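Local coordinates for protein (alpha-2u-globulin) (Rattus norvegicus, PDB 2A2U) that probably binds and carries small lipophilic molecules inside a lipocalin beta barrel, and can take up a hyaline droplet inducer, at residues R58-Q62 / F73-K78; K150-A154 / R164-D169. All coordinates share one frame; numbering follows the deposited sequence.

Contact 1. Residues R58-Q62 / F73-K78; sequences RVFMQ and FKFRIK
Phe60 and Arg76 form an antiparallel hydrogen-bonded pair, and Met61 and Phe75 form the non-hydrogen-bonded pair next to it, with CA atoms 4.3 Å apart. Phe60 N donates to Arg76 O at 2.9 Å, with an N-H...O angle of 168°. The return bond, Arg76 N to Phe60 O, is also 2.9 Å. Gln62 N to Lys74 O is weak.

The Met61 chain bends at chi2 (55°) and chi3, which brings its end nearer the other strand. Met61 SD lies in the plane of the Phe73 ring, at the edge, 3.8 Å from Phe73 CD2. This is a Met-aromatic contact. Met61 CE meets Phe75 CB at 3.8 Å. Val59 CB reaches Phe75 CD2 at 3.6 Å. Tyr139 of strand 131-140 packs on Val59 and Met61.

Phe60 points to the other face with Arg76 and touches Cys176, which is disulfide-bonded to Cys83. On the Arg76 side, the Gln62 amide stands at a right angle to the guanidinium, but its modelled closeness is doubtful. Lys74 NZ pairs with Asp65 of the second subunit. The two strands form a beta hairpin in the wall of the lipocalin barrel.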
ATOM      1  N   ARG A  58      -4.849   2.813  21.025  1.00 26.19           N
ATOM      2  CA  ARG A  58      -4.581   1.870  22.114  1.00 26.19           C
ATOM      3  C   ARG A  58      -4.114   0.563  21.473  1.00 26.19           C
ATOM      4  O   ARG A  58      -4.877  -0.396  21.355  1.00 26.19           O
ATOM      5  CB  ARG A  58      -5.832   1.614  22.964  1.00 36.24           C
ATOM      6  CG  ARG A  58      -5.594   0.592  24.081  1.00 36.24           C
ATOM      7  CD  ARG A  58      -6.860   0.230  24.833  1.00 36.24           C
ATOM      8  NE  ARG A  58      -7.037   1.025  26.043  1.00 36.24           N
ATOM      9  CZ  ARG A  58      -7.004   0.529  27.277  1.00 36.24           C
ATOM     10  NH1 ARG A  58      -6.801  -0.771  27.473  1.00 36.24           N
ATOM     11  NH2 ARG A  58      -7.168   1.335  28.319  1.00 36.24           N
ATOM     12  N   VAL A  59      -2.871   0.554  21.011  1.00 26.74           N
ATOM     13  CA  VAL A  59      -2.309  -0.617  20.354  1.00 26.74           C
ATOM     14  C   VAL A  59      -1.373  -1.394  21.266  1.00 26.74           C
ATOM     15  O   VAL A  59      -0.641  -0.816  22.069  1.00 26.74           O
ATOM     16  CB  VAL A  59      -1.565  -0.249  19.031  1.00 20.14           C
ATOM     17  CG1 VAL A  59      -2.448   0.631  18.164  1.00 20.14           C
ATOM     18  CG2 VAL A  59      -0.229   0.420  19.322  1.00 20.14           C
ATOM     19  N   PHE A  60      -1.408  -2.713  21.124  1.00 25.66           N
ATOM     20  CA  PHE A  60      -0.587  -3.605  21.914  1.00 25.66           C
ATOM     21  C   PHE A  60       0.534  -4.147  21.037  1.00 25.66           C
ATOM     22  O   PHE A  60       0.377  -5.132  20.321  1.00 25.66           O
ATOM     23  CB  PHE A  60      -1.462  -4.729  22.460  1.00 13.36           C
ATOM     24  CG  PHE A  60      -2.693  -4.241  23.167  1.00 13.36           C
ATOM     25  CD1 PHE A  60      -2.600  -3.272  24.160  1.00 13.36           C
ATOM     26  CD2 PHE A  60      -3.947  -4.742  22.839  1.00 13.36           C
ATOM     27  CE1 PHE A  60      -3.733  -2.805  24.820  1.00 13.36           C
ATOM     28  CE2 PHE A  60      -5.091  -4.278  23.500  1.00 13.36           C
ATOM     29  CZ  PHE A  60      -4.974  -3.306  24.491  1.00 13.36           C
ATOM     30  N   MET A  61       1.673  -3.478  21.097  1.00 20.54           N
ATOM     31  CA  MET A  61       2.838  -3.839  20.304  1.00 20.54           C
ATOM     32  C   MET A  61       3.292  -5.269  20.541  1.00 20.54           C
ATOM     33  O   MET A  61       3.044  -5.841  21.601  1.00 20.54           O
ATOM     34  CB  MET A  61       3.971  -2.861  20.613  1.00  2.00           C
ATOM     35  CG  MET A  61       5.157  -2.887  19.636  1.00  2.00           C
ATOM     36  SD  MET A  61       4.697  -2.636  17.874  1.00  2.00           S
ATOM     37  CE  MET A  61       3.395  -1.275  18.093  1.00  2.00           C
ATOM     38  N   GLN A  62       3.960  -5.837  19.541  1.00 27.22           N
ATOM     39  CA  GLN A  62       4.467  -7.200  19.617  1.00 27.22           C
ATOM     40  C   GLN A  62       5.891  -7.343  19.106  1.00 27.22           C
ATOM     41  O   GLN A  62       6.725  -7.965  19.757  1.00 27.22           O
ATOM     42  CB  GLN A  62       3.596  -8.150  18.813  1.00 51.99           C
ATOM     43  CG  GLN A  62       2.159  -8.217  19.224  1.00 51.99           C
ATOM     44  CD  GLN A  62       1.411  -9.252  18.425  1.00 51.99           C
ATOM     45  OE1 GLN A  62       0.513  -9.907  18.930  1.00 51.99           O
ATOM     46  NE2 GLN A  62       1.792  -9.419  17.172  1.00 51.99           N
ATOM     47  N   PHE A  73       5.871  -2.727  11.969  1.00 13.65           N
ATOM     48  CA  PHE A  73       5.321  -2.887  13.301  1.00 13.65           C
ATOM     49  C   PHE A  73       4.219  -3.933  13.297  1.00 13.65           C
ATOM     50  O   PHE A  73       3.211  -3.765  12.612  1.00 13.65           O
ATOM     51  CB  PHE A  73       4.722  -1.567  13.793  1.00 13.54           C
ATOM     52  CG  PHE A  73       5.730  -0.479  14.017  1.00 13.54           C
ATOM     53  CD1 PHE A  73       6.170   0.311  12.963  1.00 13.54           C
ATOM     54  CD2 PHE A  73       6.228  -0.228  15.296  1.00 13.54           C
ATOM     55  CE1 PHE A  73       7.097   1.330  13.175  1.00 13.54           C
ATOM     56  CE2 PHE A  73       7.156   0.792  15.516  1.00 13.54           C
ATOM     57  CZ  PHE A  73       7.588   1.569  14.453  1.00 13.54           C
ATOM     58  N   LYS A  74       4.416  -5.022  14.034  1.00 19.24           N
ATOM     59  CA  LYS A  74       3.390  -6.052  14.148  1.00 19.24           C
ATOM     60  C   LYS A  74       2.790  -5.868  15.525  1.00 19.24           C
ATOM     61  O   LYS A  74       3.495  -5.961  16.518  1.00 19.24           O
ATOM     62  CB  LYS A  74       3.982  -7.445  14.028  1.00 29.67           C
ATOM     63  CG  LYS A  74       2.929  -8.500  14.123  1.00 29.67           C
ATOM     64  CD  LYS A  74       3.474  -9.821  13.727  1.00 29.67           C
ATOM     65  CE  LYS A  74       3.049 -10.862  14.724  1.00 29.67           C
ATOM     66  NZ  LYS A  74       3.405 -12.237  14.297  1.00 29.67           N
ATOM     67  N   PHE A  75       1.495  -5.597  15.590  1.00 11.90           N
ATOM     68  CA  PHE A  75       0.837  -5.357  16.868  1.00 11.90           C
ATOM     69  C   PHE A  75      -0.601  -5.847  16.859  1.00 11.90           C
ATOM     70  O   PHE A  75      -1.134  -6.195  15.812  1.00 11.90           O
ATOM     71  CB  PHE A  75       0.828  -3.862  17.153  1.00 18.65           C
ATOM     72  CG  PHE A  75       0.048  -3.073  16.148  1.00 18.65           C
ATOM     73  CD1 PHE A  75       0.607  -2.757  14.911  1.00 18.65           C
ATOM     74  CD2 PHE A  75      -1.262  -2.685  16.407  1.00 18.65           C
ATOM     75  CE1 PHE A  75      -0.130  -2.069  13.944  1.00 18.65           C
ATOM     76  CE2 PHE A  75      -2.012  -1.994  15.443  1.00 18.65           C
ATOM     77  CZ  PHE A  75      -1.441  -1.688  14.209  1.00 18.65           C
ATOM     78  N   ARG A  76      -1.231  -5.845  18.030  1.00 24.03           N
ATOM     79  CA  ARG A  76      -2.613  -6.283  18.159  1.00 24.03           C
ATOM     80  C   ARG A  76      -3.490  -5.147  18.609  1.00 24.03           C
ATOM     81  O   ARG A  76      -3.034  -4.205  19.256  1.00 24.03           O
ATOM     82  CB  ARG A  76      -2.747  -7.435  19.147  1.00 48.16           C
ATOM     83  CG  ARG A  76      -2.248  -8.737  18.618  1.00 48.16           C
ATOM     84  CD  ARG A  76      -3.069  -9.885  19.135  1.00 48.16           C
ATOM     85  NE  ARG A  76      -2.302 -11.121  19.117  1.00 48.16           N
ATOM     86  CZ  ARG A  76      -1.463 -11.479  20.084  1.00 48.16           C
ATOM     87  NH1 ARG A  76      -1.292 -10.697  21.150  1.00 48.16           N
ATOM     88  NH2 ARG A  76      -0.746 -12.589  19.961  1.00 48.16           N
ATOM     89  N   ILE A  77      -4.766  -5.250  18.277  1.00 26.11           N
ATOM     90  CA  ILE A  77      -5.713  -4.226  18.652  1.00 26.11           C
ATOM     91  C   ILE A  77      -7.068  -4.879  18.866  1.00 26.11           C
ATOM     92  O   ILE A  77      -7.465  -5.758  18.111  1.00 26.11           O
ATOM     93  CB  ILE A  77      -5.775  -3.115  17.584  1.00 28.24           C
ATOM     94  CG1 ILE A  77      -6.659  -1.976  18.066  1.00 28.24           C
ATOM     95  CG2 ILE A  77      -6.281  -3.658  16.268  1.00 28.24           C
ATOM     96  CD1 ILE A  77      -6.473  -0.719  17.280  1.00 28.24           C
ATOM     97  N   LYS A  78      -7.745  -4.492  19.939  1.00 43.98           N
ATOM     98  CA  LYS A  78      -9.047  -5.047  20.271  1.00 43.98           C
ATOM     99  C   LYS A  78     -10.139  -4.235  19.593  1.00 43.98           C
ATOM    100  O   LYS A  78     -10.492  -3.149  20.052  1.00 43.98           O
ATOM    101  CB  LYS A  78      -9.238  -5.004  21.778  1.00 79.58           C
ATOM    102  CG  LYS A  78      -9.945  -6.192  22.351  1.00 79.58           C
ATOM    103  CD  LYS A  78     -10.004  -6.035  23.852  1.00 79.58           C
ATOM    104  CE  LYS A  78     -10.401  -7.321  24.545  1.00 79.58           C
ATOM    105  NZ  LYS A  78     -10.401  -7.136  26.023  1.00 79.58           N
TER
HETATM  106  O   HOH W   1      -7.587  -1.543  21.445  1.00 36.66           O

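Contact 2. Residues K150-A154 / R164-D169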
ATOM      1  N   LYS A 150       9.013   4.127  34.135  1.00 26.88           N
ATOM      2  CA  LYS A 150       7.683   4.681  33.994  1.00 26.88           C
ATOM      3  C   LYS A 150       7.576   6.119  34.494  1.00 26.88           C
ATOM      4  O   LYS A 150       6.723   6.870  34.023  1.00 26.88           O
ATOM      5  CB  LYS A 150       6.657   3.796  34.690  1.00 22.87           C
ATOM      6  CG  LYS A 150       6.610   2.396  34.148  1.00 22.87           C
ATOM      7  CD  LYS A 150       5.430   1.667  34.729  1.00 22.87           C
ATOM      8  CE  LYS A 150       5.473   0.193  34.403  1.00 22.87           C
ATOM      9  NZ  LYS A 150       4.288  -0.509  34.967  1.00 22.87           N
ATOM     10  N   GLU A 151       8.439   6.508  35.430  1.00 41.94           N
ATOM     11  CA  GLU A 151       8.423   7.869  35.964  1.00 41.94           C
ATOM     12  C   GLU A 151       9.035   8.827  34.961  1.00 41.94           C
ATOM     13  O   GLU A 151       8.477   9.888  34.694  1.00 41.94           O
ATOM     14  CB  GLU A 151       9.216   7.955  37.262  1.00134.93           C
ATOM     15  CG  GLU A 151       8.414   8.410  38.463  1.00134.93           C
ATOM     16  CD  GLU A 151       7.797   9.785  38.304  1.00134.93           C
ATOM     17  OE1 GLU A 151       8.415  10.679  37.685  1.00134.93           O
ATOM     18  OE2 GLU A 151       6.690   9.979  38.838  1.00134.93           O
ATOM     19  N   LYS A 152      10.211   8.466  34.453  1.00 37.22           N
ATOM     20  CA  LYS A 152      10.927   9.263  33.463  1.00 37.22           C
ATOM     21  C   LYS A 152       9.994   9.549  32.292  1.00 37.22           C
ATOM     22  O   LYS A 152       9.973  10.652  31.749  1.00 37.22           O
ATOM     23  CB  LYS A 152      12.164   8.499  32.975  1.00101.89           C
ATOM     24  CG  LYS A 152      12.723   8.979  31.636  1.00101.89           C
ATOM     25  CD  LYS A 152      13.929   8.158  31.189  1.00101.89           C
ATOM     26  CE  LYS A 152      15.140   8.445  32.062  1.00101.89           C
ATOM     27  NZ  LYS A 152      16.375   7.683  31.690  1.00101.89           N
ATOM     28  N   PHE A 153       9.216   8.539  31.916  1.00 33.63           N
ATOM     29  CA  PHE A 153       8.276   8.660  30.821  1.00 33.63           C
ATOM     30  C   PHE A 153       7.140   9.589  31.213  1.00 33.63           C
ATOM     31  O   PHE A 153       6.742  10.441  30.427  1.00 33.63           O
ATOM     32  CB  PHE A 153       7.738   7.278  30.428  1.00 25.91           C
ATOM     33  CG  PHE A 153       6.690   7.316  29.351  1.00 25.91           C
ATOM     34  CD1 PHE A 153       7.031   7.598  28.031  1.00 25.91           C
ATOM     35  CD2 PHE A 153       5.355   7.095  29.662  1.00 25.91           C
ATOM     36  CE1 PHE A 153       6.056   7.662  27.046  1.00 25.91           C
ATOM     37  CE2 PHE A 153       4.377   7.159  28.679  1.00 25.91           C
ATOM     38  CZ  PHE A 153       4.731   7.445  27.371  1.00 25.91           C
ATOM     39  N   ALA A 154       6.631   9.427  32.432  1.00 29.77           N
ATOM     40  CA  ALA A 154       5.540  10.259  32.933  1.00 29.77           C
ATOM     41  C   ALA A 154       5.938  11.727  32.875  1.00 29.77           C
ATOM     42  O   ALA A 154       5.109  12.585  32.599  1.00 29.77           O
ATOM     43  CB  ALA A 154       5.183   9.868  34.356  1.00 25.33           C
ATOM     44  N   ARG A 164      -0.888  14.145  33.594  1.00 50.99           N
ATOM     45  CA  ARG A 164      -0.782  12.853  34.274  1.00 50.99           C
ATOM     46  C   ARG A 164      -2.099  12.074  34.266  1.00 50.99           C
ATOM     47  O   ARG A 164      -2.100  10.869  34.487  1.00 50.99           O
ATOM     48  CB  ARG A 164      -0.295  13.055  35.717  1.00 88.01           C
ATOM     49  CG  ARG A 164       0.828  12.116  36.165  1.00 88.01           C
ATOM     50  CD  ARG A 164       2.033  12.914  36.661  1.00 88.01           C
ATOM     51  NE  ARG A 164       3.184  12.087  37.021  1.00 88.01           N
ATOM     52  CZ  ARG A 164       4.415  12.558  37.234  1.00 88.01           C
ATOM     53  NH1 ARG A 164       4.685  13.856  37.124  1.00 88.01           N
ATOM     54  NH2 ARG A 164       5.393  11.732  37.562  1.00 88.01           N
ATOM     55  N   ASP A 165      -3.213  12.759  34.013  1.00 37.29           N
ATOM     56  CA  ASP A 165      -4.530  12.118  33.973  1.00 37.29           C
ATOM     57  C   ASP A 165      -4.738  11.391  32.637  1.00 37.29           C
ATOM     58  O   ASP A 165      -5.631  10.550  32.512  1.00 37.29           O
ATOM     59  CB  ASP A 165      -5.636  13.171  34.180  1.00204.93           C
ATOM     60  CG  ASP A 165      -7.020  12.556  34.398  1.00204.93           C
ATOM     61  OD1 ASP A 165      -7.163  11.316  34.441  1.00204.93           O
ATOM     62  OD2 ASP A 165      -7.989  13.324  34.548  1.00204.93           O
ATOM     63  N   ASN A 166      -3.904  11.698  31.646  1.00 39.27           N
ATOM     64  CA  ASN A 166      -4.033  11.075  30.336  1.00 39.27           C
ATOM     65  C   ASN A 166      -2.955  10.050  30.029  1.00 39.27           C
ATOM     66  O   ASN A 166      -2.827   9.585  28.900  1.00 39.27           O
ATOM     67  CB  ASN A 166      -4.107  12.152  29.267  1.00 42.16           C
ATOM     68  CG  ASN A 166      -5.317  13.041  29.444  1.00 42.16           C
ATOM     69  OD1 ASN A 166      -6.425  12.555  29.657  1.00 42.16           O
ATOM     70  ND2 ASN A 166      -5.107  14.350  29.402  1.00 42.16           N
ATOM     71  N   ILE A 167      -2.187   9.698  31.053  1.00 35.88           N
ATOM     72  CA  ILE A 167      -1.132   8.703  30.931  1.00 35.88           C
ATOM     73  C   ILE A 167      -1.748   7.386  31.393  1.00 35.88           C
ATOM     74  O   ILE A 167      -2.179   7.276  32.530  1.00 35.88           O
ATOM     75  CB  ILE A 167       0.071   9.060  31.822  1.00 18.25           C
ATOM     76  CG1 ILE A 167       0.537  10.484  31.516  1.00 18.25           C
ATOM     77  CG2 ILE A 167       1.223   8.128  31.539  1.00 18.25           C
ATOM     78  CD1 ILE A 167       1.768  10.927  32.300  1.00 18.25           C
ATOM     79  N   ILE A 168      -1.840   6.410  30.500  1.00 29.61           N
ATOM     80  CA  ILE A 168      -2.442   5.122  30.831  1.00 29.61           C
ATOM     81  C   ILE A 168      -1.446   3.972  30.862  1.00 29.61           C
ATOM     82  O   ILE A 168      -0.679   3.788  29.924  1.00 29.61           O
ATOM     83  CB  ILE A 168      -3.579   4.772  29.848  1.00 19.42           C
ATOM     84  CG1 ILE A 168      -4.704   5.810  29.947  1.00 19.42           C
ATOM     85  CG2 ILE A 168      -4.113   3.379  30.139  1.00 19.42           C
ATOM     86  CD1 ILE A 168      -5.889   5.567  29.011  1.00 19.42           C
ATOM     87  N   ASP A 169      -1.447   3.225  31.965  1.00 32.87           N
ATOM     88  CA  ASP A 169      -0.562   2.077  32.146  1.00 32.87           C
ATOM     89  C   ASP A 169      -1.306   0.828  31.665  1.00 32.87           C
ATOM     90  O   ASP A 169      -2.200   0.322  32.349  1.00 32.87           O
ATOM     91  CB  ASP A 169      -0.175   1.946  33.628  1.00 34.11           C
ATOM     92  CG  ASP A 169       0.856   0.845  33.888  1.00 34.11           C
ATOM     93  OD1 ASP A 169       1.115   0.012  32.995  1.00 34.11           O
ATOM     94  OD2 ASP A 169       1.416   0.808  35.003  1.00 34.11           O
TER
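Lys150 sets its CG anti to the carbonyl carbon (chi1 -60°) and then runs fully extended, which carries NZ from the helix to the carboxylate of Asp169. Asp169 places CG anti to its own backbone N (chi1 -175°), and this brings the carboxylate nearer the helix. The two side chains cross at about a right angle. Lys150 NZ donates to Asp169 OD2 at 3.2 Å in a salt bridge. It meets the oxygen on the syn side, somewhat out of the carboxylate plane. Asp144 holds NZ in a second salt bridge, and Thr171 bonds to Asp169 OD1. A methionine in place of Lys150 would remove the amine, would probably leave Asp169 and Asp144 without their shared positive mate, and is likely to weaken the tie between helix and strand.

The Arg164 chain reaches back to the helix. Its NH2 forms a salt bridge with Glu151 OE2, which lies at the edge of the guanidinium. The carboxylate and guanidinium planes are 41° apart. The modelled length is doubtful, because it is very short and Glu151 is poorly ordered. Arg164 NH1 also pairs with Glu158. Ala154 CB lies over one face of the guanidinium, 3.7 Å from Arg164 NH2.

Ile167 packs beside Ala154. Ile167 CD1 is 3.7 Å from Ala154 O and 4.1 Å from Ala154 CB. Ile167 CG2 comes to 4.4 Å from Phe153 CE2. Val42 of strand 36-44 packs on both Phe153 and Ile167. Phe153 is buried and also rests on Met121, Met136 and Leu138. This is the lipocalin pattern of a helix late in the chain lying against the outside of the barrel, followed by a short strand that pairs antiparallel with the first barrel strand, 36-44.

In the fold
Contact 1 is the more buried of the two and covers about twice the area. Contact 2 lies at the surface, with Phe153 as its one buried residue. Their centres are about 19 Å apart. Contact 1 joins two neighbouring strands by backbone bonds, sulfur and aromatic rings. Contact 2 joins a helix to strand 167-169 mainly through side chains, by two ion pairs and a small apolar patch, with no backbone hydrogen bond across it. Both reach the same sheet: strand 36-44 pairs with strand 60-67 and with strand 167-169. They also touch directly, where Arg58 packs on Ile168. Only contact 1 reaches the second subunit, through Lys74.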